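Local coordinates for ABC transporter substrate-binding protein (Staphylococcus aureus subsp. aureus NCTC 8325, PDB 3UN6), which probably serves as the ligand-binding component of an ABC-type import system and binds zinc, at residues 42-46 against 192-196; 45-49 against 279-284; 112-118 against 216-221; 149-153 against 189-193; 286-291 against 307-313. All coordinates share one frame; numbering follows the deposited sequence.

Interaction 1: 42-46 against 192-196; sequences LPITH and AEPFG. With ZN (zinc ion), chain B.
Ile44 and Glu193 bring the two backbones closest, CA to CA 5.8 Å, where the turn after strand 36-41 meets the end of strand 188-192. In this periplasmic-binding-protein fold those strands belong to different sheets, and the contact joins them beside the zinc site. The backbones share one bond: Thr45 N donates to Glu193 O at 3.0 Å, nearly straight at the hydrogen (166°) but tilted from the carbonyl plane. Pro43 centres an inverse gamma turn, which proline suits because its ring fixes phi; across from it the peptide before Pro194 is cis.

The side chains that meet are mostly apolar. Ile44 has CG1 between its backbone N and carbonyl carbon (chi1 54°), leaving CG2 on the flank of Phe195, where it meets the ring edge at CE2, 3.6 Å away. Its CB lies 4.0 Å from Ala192 CB. A backbone oxygen, Pro43 O, rests against the proline ring opposite, 3.6 Å from Pro194 CD. The methyl of Ala192 lies over one face of the His46 imidazole, a place suited to a short side chain, although the pair is modelled too tightly for its spacing to carry weight. Cys220 and Cys221 complete the protein ligands of the metal, to which His46 contributes ND1 at 2.1 Å from the zinc ion.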
# COMPACT_ATOMS: atom_id res chain seq x y z
N LEU A 42 -3.79 7.41 -0.72
CA LEU A 42 -4.38 7.36 0.61
C LEU A 42 -3.25 7.74 1.59
O LEU A 42 -2.05 7.42 1.31
CB LEU A 42 -4.95 5.99 0.94
CG LEU A 42 -6.43 5.72 0.60
CD1 LEU A 42 -6.70 5.62 -0.93
CD2 LEU A 42 -6.87 4.42 1.33
N PRO A 43 -3.60 8.39 2.74
CA PRO A 43 -2.61 8.85 3.75
C PRO A 43 -2.09 7.72 4.66
O PRO A 43 -2.33 7.69 5.85
CB PRO A 43 -3.40 9.89 4.55
CG PRO A 43 -4.81 9.37 4.54
CD PRO A 43 -4.99 8.66 3.19
N ILE A 44 -1.35 6.81 4.05
CA ILE A 44 -0.77 5.66 4.71
C ILE A 44 0.72 5.71 4.39
O ILE A 44 1.13 6.38 3.45
CB ILE A 44 -1.36 4.39 4.18
CG1 ILE A 44 -1.22 4.34 2.64
CG2 ILE A 44 -2.84 4.27 4.61
CD1 ILE A 44 -1.78 3.07 1.99
N THR A 45 1.54 5.00 5.17
CA THR A 45 3.00 5.01 4.94
C THR A 45 3.37 4.47 3.56
O THR A 45 4.45 4.77 3.03
CB THR A 45 3.78 4.18 5.97
OG1 THR A 45 3.47 2.79 5.83
CG2 THR A 45 3.48 4.66 7.40
N HIS A 46 2.49 3.68 2.96
CA HIS A 46 2.79 3.10 1.67
C HIS A 46 2.84 4.11 0.55
O HIS A 46 3.35 3.80 -0.52
CB HIS A 46 1.83 1.96 1.32
CG HIS A 46 1.83 0.85 2.32
ND1 HIS A 46 0.99 -0.23 2.22
CD2 HIS A 46 2.54 0.69 3.46
CE1 HIS A 46 1.21 -1.04 3.24
NE2 HIS A 46 2.14 -0.50 4.01
N ALA A 192 -2.41 -0.92 6.29
CA ALA A 192 -1.12 -0.26 6.30
C ALA A 192 -1.09 0.68 7.49
O ALA A 192 -2.12 1.21 7.90
CB ALA A 192 -0.91 0.53 5.01
N GLU A 193 0.09 0.92 8.03
CA GLU A 193 0.21 1.94 9.06
C GLU A 193 -0.11 3.25 8.35
O GLU A 193 0.02 3.33 7.12
CB GLU A 193 1.59 1.93 9.67
CG GLU A 193 1.87 0.70 10.53
CD GLU A 193 1.04 0.63 11.84
OE1 GLU A 193 -0.09 1.16 11.89
OE2 GLU A 193 1.51 0.00 12.81
N PRO A 194 -0.54 4.28 9.10
CA PRO A 194 -0.64 4.36 10.53
C PRO A 194 -1.95 3.87 11.14
O PRO A 194 -2.16 4.11 12.32
CB PRO A 194 -0.50 5.85 10.77
CG PRO A 194 -1.22 6.45 9.60
CD PRO A 194 -1.05 5.50 8.46
N PHE A 195 -2.78 3.15 10.39
CA PHE A 195 -4.09 2.76 10.91
C PHE A 195 -4.09 1.67 11.97
O PHE A 195 -5.10 1.48 12.65
CB PHE A 195 -5.10 2.60 9.77
CG PHE A 195 -5.35 3.90 9.08
CD1 PHE A 195 -6.14 4.88 9.71
CD2 PHE A 195 -4.69 4.23 7.91
CE1 PHE A 195 -6.34 6.14 9.13
CE2 PHE A 195 -4.88 5.50 7.30
CZ PHE A 195 -5.71 6.45 7.94
N GLY A 196 -2.96 1.00 12.17
CA GLY A 196 -2.84 0.03 13.26
C GLY A 196 -2.45 0.79 14.52
O GLY A 196 -3.11 0.68 15.57
ZN ZN B . -0.40 -0.87 0.77
O HOH W 1 -2.45 -0.46 1.93

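Interaction 2: 45-49 against 279-284; sequences THSAN and TSYGDL. With ZN (zinc ion), chain B.
Tyr281 and Thr45 make the short polar contact here: the phenol OH donates to Thr45 O at 2.6 Å, with the carbonyl oxygen lying at the ring edge, in its plane. The acceptor belongs to a 3-10 turn, 45-47, that leads into helix 48-58 of the periplasmic-binding-protein fold. That turn supplies a second donor, Ala48 N, at 3.2 Å from Thr45 O. The two donors come from opposite faces of the carbonyl plane, so a buried oxygen is gripped from both sides. Beside it, Thr45 OG1 donates to Thr279 OG1 across 3.0 Å, and a methyl of the same residue, Thr279 CG2, packs 3.5 Å from Thr45 OG1. Threonine suits both positions, offering a hydroxyl for the bond and a methyl for the buried surroundings.

One step outward, Ala48 turns its CB toward the phenol, 3.5 Å from Tyr281 OH; so small a side chain leaves room for the phenol to reach Thr45 O. Thr279 OG1 in turn bonds to Ser275 O of helix 269-277, which ties the threonine pair to the preceding helix. Met251 packs against Ala48, Asn49 and Tyr281 alike, while Met261 covers Thr45 and Ala48.

At the far end, Asn49 extends with CG opposite its backbone N (chi1 -163°), which brings the amide up to Leu284. The nitrogen finds its polar partner in Tyr244 O of helix 234-250, and the side chain of Leu284, coming from the opposite direction, brings CD1 to 3.6 Å from Asn49 ND2.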
# COMPACT_ATOMS: atom_id res chain seq x y z
N THR A 45 1.54 5.00 5.17
CA THR A 45 3.00 5.01 4.94
C THR A 45 3.37 4.47 3.56
O THR A 45 4.45 4.77 3.03
CB THR A 45 3.78 4.18 5.97
OG1 THR A 45 3.47 2.79 5.83
CG2 THR A 45 3.48 4.66 7.40
N HIS A 46 2.49 3.68 2.96
CA HIS A 46 2.79 3.10 1.67
C HIS A 46 2.84 4.11 0.55
O HIS A 46 3.35 3.80 -0.52
CB HIS A 46 1.83 1.96 1.32
CG HIS A 46 1.83 0.85 2.32
ND1 HIS A 46 0.99 -0.23 2.22
CD2 HIS A 46 2.54 0.69 3.46
CE1 HIS A 46 1.21 -1.04 3.24
NE2 HIS A 46 2.14 -0.50 4.01
N SER A 47 2.33 5.31 0.80
CA SER A 47 2.33 6.35 -0.22
C SER A 47 3.24 7.51 0.12
O SER A 47 3.29 8.47 -0.63
CB SER A 47 0.89 6.88 -0.40
OG SER A 47 0.53 7.70 0.69
N ALA A 48 3.98 7.42 1.23
CA ALA A 48 4.79 8.52 1.74
C ALA A 48 5.95 8.93 0.84
O ALA A 48 6.40 10.07 0.91
CB ALA A 48 5.31 8.19 3.14
N ASN A 49 6.44 8.02 -0.01
CA ASN A 49 7.52 8.39 -0.93
C ASN A 49 7.04 9.44 -1.96
O ASN A 49 7.83 10.17 -2.49
CB ASN A 49 8.13 7.19 -1.66
CG ASN A 49 9.48 7.52 -2.28
OD1 ASN A 49 10.33 8.13 -1.64
ND2 ASN A 49 9.67 7.15 -3.52
N THR A 279 8.09 0.54 8.47
CA THR A 279 8.01 0.66 7.03
C THR A 279 9.44 0.93 6.54
O THR A 279 10.23 1.50 7.26
CB THR A 279 7.06 1.80 6.61
OG1 THR A 279 5.82 1.68 7.32
CG2 THR A 279 6.78 1.76 5.09
N SER A 280 9.79 0.46 5.35
CA SER A 280 11.11 0.78 4.79
C SER A 280 10.90 1.18 3.34
O SER A 280 9.82 0.96 2.77
CB SER A 280 12.12 -0.37 4.95
OG SER A 280 11.89 -1.39 4.01
N TYR A 281 11.90 1.82 2.75
CA TYR A 281 11.82 2.25 1.36
C TYR A 281 13.09 1.79 0.62
O TYR A 281 13.27 0.60 0.42
CB TYR A 281 11.58 3.77 1.31
CG TYR A 281 10.32 4.16 2.04
CD1 TYR A 281 9.10 4.25 1.38
CD2 TYR A 281 10.33 4.41 3.41
CE1 TYR A 281 7.95 4.60 2.05
CE2 TYR A 281 9.18 4.75 4.10
CZ TYR A 281 7.98 4.84 3.41
OH TYR A 281 6.81 5.16 4.07
N GLY A 282 13.95 2.70 0.18
CA GLY A 282 15.19 2.30 -0.52
C GLY A 282 14.99 1.86 -1.96
O GLY A 282 14.46 2.61 -2.79
N ASP A 283 15.44 0.65 -2.27
CA ASP A 283 15.31 0.10 -3.61
C ASP A 283 13.86 -0.28 -3.81
O ASP A 283 13.35 -1.20 -3.16
CB ASP A 283 16.22 -1.12 -3.76
CG ASP A 283 16.16 -1.75 -5.14
OD1 ASP A 283 15.25 -1.41 -5.94
OD2 ASP A 283 17.01 -2.60 -5.41
N LEU A 284 13.18 0.45 -4.70
CA LEU A 284 11.78 0.22 -4.94
C LEU A 284 11.52 -0.51 -6.28
O LEU A 284 10.44 -0.39 -6.87
CB LEU A 284 11.02 1.55 -4.85
CG LEU A 284 11.08 2.27 -3.50
CD1 LEU A 284 10.35 3.64 -3.56
CD2 LEU A 284 10.48 1.43 -2.39
ZN ZN B . -0.40 -0.87 0.77
O HOH W 1 -2.45 -0.46 1.93

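Interaction 3: 112-118 against 216-221; sequences LGHHEGN and PDAYCC. With ZN (zinc ion), chain B.
His114 reaches from strand 112-122 into the loop, ending at strand 221-225, that carries the two zinc-binding cysteines. Its CB leads to CG between the backbone N and carbonyl carbon (chi1 63°), which lays the ring edge-on to the 216-221 chain. CE1 meets Cys220 CB at 3.6 Å. NE2 accepts from Cys221 N at 3.1 Å in the ring plane. The ring also stacks on that of His46, the third protein ligand of the zinc ion. Next to it Gly113 N donates to Cys221 O, where a bare glycine lets the backbones close up. Water 2 links His114 O, Cys220 N and Cys221 O.

Toward the surface, His115 ND1 donates to the syn side of Asp217 OD1 at 2.8 Å, and Glu116 OE1 accepts from Asp217 N. Leu112 CD2 stands over the centre of one face of the Tyr219 ring in a CH-pi contact.

Cys220 SG and Cys221 SG bind the zinc ion, 2.4 and 2.3 Å from it. Asn118 ND2 donates to Cys220 SG at 3.4 Å, nearly straight (173°), while its OD1 bonds to His149. An N-H aimed at a metal-bound sulfur would probably draw off part of its negative charge and hold the ligand in position.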
# COMPACT_ATOMS: atom_id res chain seq x y z
N LEU A 112 7.67 0.03 -6.58
CA LEU A 112 6.97 -0.20 -5.30
C LEU A 112 6.80 1.14 -4.57
O LEU A 112 7.55 2.08 -4.81
CB LEU A 112 7.82 -1.11 -4.41
CG LEU A 112 8.13 -2.52 -4.89
CD1 LEU A 112 9.13 -3.18 -3.93
CD2 LEU A 112 6.82 -3.35 -5.03
N GLY A 113 5.81 1.24 -3.71
CA GLY A 113 5.65 2.42 -2.88
C GLY A 113 6.51 2.29 -1.60
O GLY A 113 6.90 3.28 -1.00
N HIS A 114 6.85 1.06 -1.23
CA HIS A 114 7.51 0.81 0.04
C HIS A 114 7.74 -0.69 0.23
O HIS A 114 7.33 -1.51 -0.61
CB HIS A 114 6.49 1.14 1.11
CG HIS A 114 5.30 0.24 1.02
ND1 HIS A 114 5.12 -0.83 1.87
CD2 HIS A 114 4.36 0.13 0.06
CE1 HIS A 114 4.05 -1.51 1.48
NE2 HIS A 114 3.58 -0.95 0.38
N HIS A 115 8.39 -1.04 1.33
CA HIS A 115 8.52 -2.44 1.77
C HIS A 115 7.90 -2.48 3.17
O HIS A 115 8.04 -1.53 3.94
CB HIS A 115 9.96 -2.93 1.83
CG HIS A 115 10.64 -3.01 0.50
ND1 HIS A 115 10.59 -4.13 -0.29
CD2 HIS A 115 11.35 -2.09 -0.19
CE1 HIS A 115 11.26 -3.91 -1.41
NE2 HIS A 115 11.73 -2.68 -1.37
N GLU A 116 7.20 -3.58 3.47
CA GLU A 116 6.58 -3.81 4.78
C GLU A 116 5.53 -2.78 5.17
O GLU A 116 4.72 -2.37 4.31
CB GLU A 116 7.67 -3.98 5.86
CG GLU A 116 8.66 -5.09 5.53
CD GLU A 116 8.03 -6.50 5.44
OE1 GLU A 116 8.80 -7.46 5.18
OE2 GLU A 116 6.80 -6.67 5.63
N GLY A 117 5.47 -2.41 6.44
CA GLY A 117 4.50 -1.41 6.90
C GLY A 117 3.05 -1.87 7.06
O GLY A 117 2.14 -1.03 7.19
N ASN A 118 2.81 -3.18 7.04
CA ASN A 118 1.46 -3.76 7.24
C ASN A 118 1.32 -4.39 8.62
O ASN A 118 2.29 -4.91 9.19
CB ASN A 118 1.13 -4.81 6.15
CG ASN A 118 0.62 -4.17 4.86
OD1 ASN A 118 -0.13 -3.20 4.90
ND2 ASN A 118 1.00 -4.74 3.70
N PRO A 216 7.12 -12.58 4.71
CA PRO A 216 8.23 -11.65 4.60
C PRO A 216 8.29 -10.89 3.27
O PRO A 216 8.24 -11.49 2.19
CB PRO A 216 9.45 -12.55 4.74
CG PRO A 216 8.96 -13.68 5.59
CD PRO A 216 7.57 -13.92 5.12
N ASP A 217 8.37 -9.57 3.39
CA ASP A 217 8.45 -8.64 2.26
C ASP A 217 7.39 -8.86 1.17
O ASP A 217 7.68 -8.85 -0.03
CB ASP A 217 9.87 -8.65 1.65
CG ASP A 217 10.10 -7.46 0.65
OD1 ASP A 217 9.41 -6.41 0.76
OD2 ASP A 217 10.98 -7.59 -0.23
N ALA A 218 6.15 -9.10 1.60
CA ALA A 218 5.05 -9.21 0.68
C ALA A 218 4.83 -7.84 0.05
O ALA A 218 4.73 -6.84 0.75
CB ALA A 218 3.78 -9.66 1.41
N TYR A 219 4.75 -7.77 -1.27
CA TYR A 219 4.47 -6.50 -1.88
C TYR A 219 3.04 -6.08 -1.53
O TYR A 219 2.14 -6.94 -1.40
CB TYR A 219 4.66 -6.55 -3.40
CG TYR A 219 6.07 -6.75 -3.90
CD1 TYR A 219 7.18 -6.53 -3.07
CD2 TYR A 219 6.29 -7.02 -5.24
CE1 TYR A 219 8.47 -6.67 -3.57
CE2 TYR A 219 7.57 -7.14 -5.75
CZ TYR A 219 8.66 -6.97 -4.91
OH TYR A 219 9.93 -7.09 -5.42
N CYS A 220 2.83 -4.78 -1.33
CA CYS A 220 1.51 -4.24 -1.04
C CYS A 220 1.12 -3.14 -2.04
O CYS A 220 0.35 -3.37 -2.94
CB CYS A 220 1.42 -3.74 0.39
SG CYS A 220 -0.27 -3.25 0.87
N CYS A 221 1.65 -1.95 -1.88
CA CYS A 221 1.32 -0.87 -2.79
C CYS A 221 2.40 -0.61 -3.83
O CYS A 221 3.60 -0.72 -3.55
CB CYS A 221 1.03 0.42 -2.03
SG CYS A 221 -0.56 0.41 -1.11
ZN ZN B . -0.40 -0.87 0.77
O HOH W 2 5.09 -2.79 -1.90
O HOH W 3 5.09 -8.57 4.61
O HOH W 4 7.19 -5.63 1.44
O HOH W 5 2.98 -6.53 3.63
O HOH W 1 -2.45 -0.46 1.93

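Interaction 4: 149-153 against 189-193; sequences HYLLL and YSVAE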
# COMPACT_ATOMS: atom_id res chain seq x y z
N HIS A 149 -3.49 -7.55 2.37
CA HIS A 149 -4.07 -7.71 3.71
C HIS A 149 -4.90 -8.96 3.79
O HIS A 149 -4.76 -9.73 4.74
CB HIS A 149 -4.86 -6.45 4.05
CG HIS A 149 -4.07 -5.21 3.82
ND1 HIS A 149 -4.13 -4.51 2.63
CD2 HIS A 149 -3.12 -4.62 4.57
CE1 HIS A 149 -3.28 -3.51 2.69
NE2 HIS A 149 -2.65 -3.54 3.86
N TYR A 150 -5.76 -9.20 2.79
CA TYR A 150 -6.52 -10.45 2.71
C TYR A 150 -5.56 -11.65 2.68
O TYR A 150 -5.78 -12.64 3.37
CB TYR A 150 -7.39 -10.48 1.44
CG TYR A 150 -8.02 -11.83 1.14
CD1 TYR A 150 -7.49 -12.69 0.19
CD2 TYR A 150 -9.14 -12.26 1.86
CE1 TYR A 150 -8.09 -13.93 -0.07
CE2 TYR A 150 -9.73 -13.46 1.61
CZ TYR A 150 -9.21 -14.30 0.66
OH TYR A 150 -9.83 -15.50 0.46
N LEU A 151 -4.51 -11.56 1.88
CA LEU A 151 -3.54 -12.64 1.77
C LEU A 151 -2.79 -12.89 3.07
O LEU A 151 -2.57 -14.03 3.46
CB LEU A 151 -2.53 -12.36 0.63
CG LEU A 151 -3.18 -12.14 -0.74
CD1 LEU A 151 -2.11 -11.74 -1.78
CD2 LEU A 151 -3.98 -13.36 -1.20
N LEU A 152 -2.40 -11.82 3.75
CA LEU A 152 -1.69 -11.93 5.02
C LEU A 152 -2.56 -12.64 6.05
O LEU A 152 -2.10 -13.55 6.77
CB LEU A 152 -1.29 -10.55 5.54
CG LEU A 152 -0.09 -9.85 4.90
CD1 LEU A 152 -0.06 -8.36 5.25
CD2 LEU A 152 1.21 -10.55 5.32
N LEU A 153 -3.83 -12.25 6.10
CA LEU A 153 -4.75 -12.84 7.05
C LEU A 153 -5.01 -14.30 6.77
O LEU A 153 -5.07 -15.10 7.71
CB LEU A 153 -6.03 -12.03 7.13
CG LEU A 153 -5.98 -10.75 7.98
CD1 LEU A 153 -7.25 -9.87 7.64
CD2 LEU A 153 -5.93 -11.11 9.44
N TYR A 189 -8.32 -6.45 12.31
CA TYR A 189 -8.17 -5.96 10.98
C TYR A 189 -6.72 -6.00 10.55
O TYR A 189 -5.81 -6.21 11.36
CB TYR A 189 -8.77 -4.56 10.83
CG TYR A 189 -8.17 -3.43 11.69
CD1 TYR A 189 -7.01 -2.75 11.30
CD2 TYR A 189 -8.83 -2.98 12.82
CE1 TYR A 189 -6.49 -1.71 12.06
CE2 TYR A 189 -8.34 -1.94 13.59
CZ TYR A 189 -7.16 -1.31 13.20
OH TYR A 189 -6.70 -0.27 13.96
N SER A 190 -6.53 -5.85 9.24
CA SER A 190 -5.21 -5.78 8.67
C SER A 190 -5.18 -4.56 7.74
O SER A 190 -6.08 -4.39 6.93
CB SER A 190 -4.88 -7.05 7.94
OG SER A 190 -3.57 -6.99 7.46
N VAL A 191 -4.14 -3.74 7.84
CA VAL A 191 -4.08 -2.50 7.08
C VAL A 191 -2.67 -1.94 7.13
O VAL A 191 -1.82 -2.44 7.87
CB VAL A 191 -5.04 -1.48 7.70
CG1 VAL A 191 -4.55 -1.10 9.13
CG2 VAL A 191 -5.20 -0.25 6.81
N ALA A 192 -2.41 -0.92 6.29
CA ALA A 192 -1.12 -0.26 6.30
C ALA A 192 -1.09 0.68 7.49
O ALA A 192 -2.12 1.21 7.90
CB ALA A 192 -0.91 0.53 5.01
N GLU A 193 0.09 0.92 8.03
CA GLU A 193 0.21 1.94 9.06
C GLU A 193 -0.11 3.25 8.35
O GLU A 193 0.02 3.33 7.12
CB GLU A 193 1.59 1.93 9.67
CG GLU A 193 1.87 0.70 10.53
CD GLU A 193 1.04 0.63 11.84
OE1 GLU A 193 -0.09 1.16 11.89
OE2 GLU A 193 1.51 0.00 12.81
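His149 fills the tight half of this contact, pressed against the backbone of strand 188-192: its CD2 comes to 3.4 Å from Val191 CA, and its NE2 lies 3.6 Å from Ala192 N. The hydroxyl Ser190 OG sits near the ring plane, at the imidazole edge, and is 3.7 Å from His149 CB. A flat imidazole suits the place: it lies close against the strand backbone and still presents a nitrogen for a polar bond. With CG opposite its carbonyl carbon (chi1 -50°), His149 lays that ring along the strand. The strand contributes its small Ser190, whose CB also receives the tip of Leu153, CD1 to CB 3.7 Å. Four residues apart, His149 and Leu153 lie on the same face of the helix.

The other part is looser. Leu152 brings CD1 no nearer than 4.4 Å to Ser190 OG, and Tyr150 turns away from the strand to a partly exposed position, where its ring meets Tyr169 edge-to-face.

Helix 148-159 is the crossover of a beta-alpha-beta unit, linking the neighbouring parallel strands 138-142 and 167-171. It runs over strand 188-192, which pairs with 138-142, with the short axes 8.2 Å apart and at 135°.

The polar groups at this interface look elsewhere for their bonds: Ser190 OG to Val119 O, and His149 NE2 to Asn118 OD1. With the amide as modelled, NE2 would be the donor, and His149 probably positions the asparagine whose ND2 reaches the zinc ligand Cys220, as a second-shell residue would.

Interaction 5: 286-291 against 307-313; sequences IKPSGY and PAYDDFV
Tyr291 OH donates to Pro307 O at 2.6 Å, coming from above the carbonyl plane while the oxygen lies at the ring edge. Tyr291 forms an aromatic cluster with Tyr309 and Phe312. A matching bond runs the other way, from Tyr309 OH to Ile286 O at 2.7 Å, nearly in line with the carbonyl (166°). The two tyrosines thus tie the start of helix 288-300, with the residues leading into it, to helix 309-312 and the residues before it, each capturing a backbone oxygen of the opposite segment.

Within the cluster, Tyr309 turns its edge to the face of Tyr291 in an offset edge-to-face pair, the centroids 5.6 Å apart and the planes at 77°. Phe312 meets Tyr291 rim to rim instead, and the side chains of both touch Met98 of helix 94-102. Having CG opposite its backbone N (chi1 -178°) swings Tyr291 out from its helix across the other segment, so that its hydroxyl ends at Pro307 O.

Compact aliphatic groups close the faces of Tyr309: Val313 CB over the centre of one, Pro288 CG offset toward the rim of the other. Val313 CG2 lies over a face of Tyr291, and the same methyl is 4.0 Å from Ile286 CG2.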
# COMPACT_ATOMS: atom_id res chain seq x y z
N ILE A 286 10.32 -3.27 -8.68
CA ILE A 286 9.33 -4.33 -8.62
C ILE A 286 10.04 -5.56 -9.21
O ILE A 286 10.18 -5.68 -10.43
CB ILE A 286 8.08 -4.05 -9.44
CG1 ILE A 286 7.33 -2.83 -8.88
CG2 ILE A 286 7.19 -5.28 -9.42
CD1 ILE A 286 6.07 -2.45 -9.72
N LYS A 287 10.53 -6.43 -8.36
CA LYS A 287 11.29 -7.57 -8.83
C LYS A 287 10.38 -8.70 -9.29
O LYS A 287 9.28 -8.90 -8.73
CB LYS A 287 12.26 -8.06 -7.76
CG LYS A 287 13.31 -7.04 -7.40
CD LYS A 287 14.27 -7.61 -6.39
CE LYS A 287 15.14 -6.55 -5.78
NZ LYS A 287 16.10 -7.17 -4.80
N PRO A 288 10.81 -9.42 -10.32
CA PRO A 288 10.01 -10.53 -10.80
C PRO A 288 9.66 -11.53 -9.68
O PRO A 288 8.51 -12.00 -9.59
CB PRO A 288 10.92 -11.19 -11.83
CG PRO A 288 11.75 -10.06 -12.38
CD PRO A 288 11.96 -9.12 -11.20
N SER A 289 10.62 -11.83 -8.82
CA SER A 289 10.40 -12.79 -7.75
C SER A 289 9.30 -12.32 -6.80
O SER A 289 8.39 -13.09 -6.42
CB SER A 289 11.72 -13.06 -7.00
OG SER A 289 12.23 -11.84 -6.46
N GLY A 290 9.36 -11.05 -6.41
CA GLY A 290 8.34 -10.49 -5.54
C GLY A 290 6.98 -10.45 -6.21
O GLY A 290 5.94 -10.72 -5.58
N TYR A 291 6.98 -10.12 -7.50
CA TYR A 291 5.72 -10.08 -8.25
C TYR A 291 5.13 -11.50 -8.38
O TYR A 291 3.91 -11.72 -8.24
CB TYR A 291 5.93 -9.44 -9.64
CG TYR A 291 4.65 -9.35 -10.41
CD1 TYR A 291 4.34 -10.27 -11.41
CD2 TYR A 291 3.72 -8.36 -10.12
CE1 TYR A 291 3.11 -10.19 -12.11
CE2 TYR A 291 2.53 -8.29 -10.79
CZ TYR A 291 2.23 -9.20 -11.79
OH TYR A 291 1.02 -9.08 -12.45
N PRO A 307 -2.37 -10.87 -14.28
CA PRO A 307 -1.65 -10.57 -15.49
C PRO A 307 -0.16 -10.94 -15.34
O PRO A 307 0.38 -10.92 -14.23
CB PRO A 307 -1.84 -9.07 -15.64
CG PRO A 307 -1.97 -8.58 -14.27
CD PRO A 307 -2.70 -9.66 -13.52
N ALA A 308 0.48 -11.28 -16.45
CA ALA A 308 1.90 -11.61 -16.45
C ALA A 308 2.74 -10.37 -16.14
O ALA A 308 2.31 -9.25 -16.37
CB ALA A 308 2.31 -12.18 -17.81
N TYR A 309 3.96 -10.58 -15.64
CA TYR A 309 4.88 -9.48 -15.33
C TYR A 309 5.02 -8.45 -16.47
O TYR A 309 4.85 -7.23 -16.25
CB TYR A 309 6.24 -10.06 -14.95
CG TYR A 309 7.21 -9.05 -14.41
CD1 TYR A 309 7.28 -8.76 -13.06
CD2 TYR A 309 8.07 -8.39 -15.25
CE1 TYR A 309 8.18 -7.84 -12.57
CE2 TYR A 309 8.97 -7.47 -14.78
CZ TYR A 309 9.01 -7.19 -13.45
OH TYR A 309 9.92 -6.27 -13.01
N ASP A 310 5.31 -8.92 -17.68
CA ASP A 310 5.50 -8.03 -18.84
C ASP A 310 4.23 -7.28 -19.28
O ASP A 310 4.31 -6.27 -19.96
CB ASP A 310 6.11 -8.79 -20.02
CG ASP A 310 7.57 -9.16 -19.79
OD1 ASP A 310 8.23 -8.49 -18.97
OD2 ASP A 310 8.08 -10.09 -20.44
N ASP A 311 3.06 -7.74 -18.87
CA ASP A 311 1.84 -7.05 -19.22
C ASP A 311 1.45 -6.01 -18.20
O ASP A 311 0.74 -5.06 -18.53
CB ASP A 311 0.71 -8.04 -19.37
CG ASP A 311 0.92 -9.00 -20.53
OD1 ASP A 311 1.49 -8.57 -21.57
OD2 ASP A 311 0.52 -10.18 -20.40
N PHE A 312 1.92 -6.18 -16.96
CA PHE A 312 1.54 -5.28 -15.86
C PHE A 312 2.66 -4.33 -15.47
O PHE A 312 2.44 -3.14 -15.27
CB PHE A 312 1.13 -6.15 -14.66
CG PHE A 312 0.75 -5.38 -13.43
CD1 PHE A 312 -0.42 -4.63 -13.39
CD2 PHE A 312 1.52 -5.46 -12.29
CE1 PHE A 312 -0.77 -3.93 -12.26
CE2 PHE A 312 1.16 -4.77 -11.15
CZ PHE A 312 0.02 -4.00 -11.13
N VAL A 313 3.87 -4.86 -15.38
CA VAL A 313 4.99 -4.09 -14.91
C VAL A 313 5.81 -3.52 -16.04
O VAL A 313 6.08 -4.20 -17.03
CB VAL A 313 5.92 -4.96 -14.02
CG1 VAL A 313 7.11 -4.14 -13.53
CG2 VAL A 313 5.13 -5.58 -12.84

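Overall arrangement
Interactions 1 to 4 are buried and clustered near the chain's middle, whereas interaction 5, its centre about 16 Å from that of the chain, is only partly covered. Interactions 1 and 2 share Thr45 and His46, interactions 1 and 4 Ala192 and Glu193. Interactions 2, 3 and 4 reach one sheet, through strands 279-280, 112-122 and 188-192. The zinc ligands are His46, in interactions 1 and 2, and the two cysteines of interaction 3; interaction 4 adds a histidine that probably acts in the second shell. Interaction 3 is rich in polar bonds and waters, interaction 4 relies on packing, interaction 5 on aromatic rings with two phenol bonds. Tyr219 OH to Lys287 N connects interactions 3 and 5.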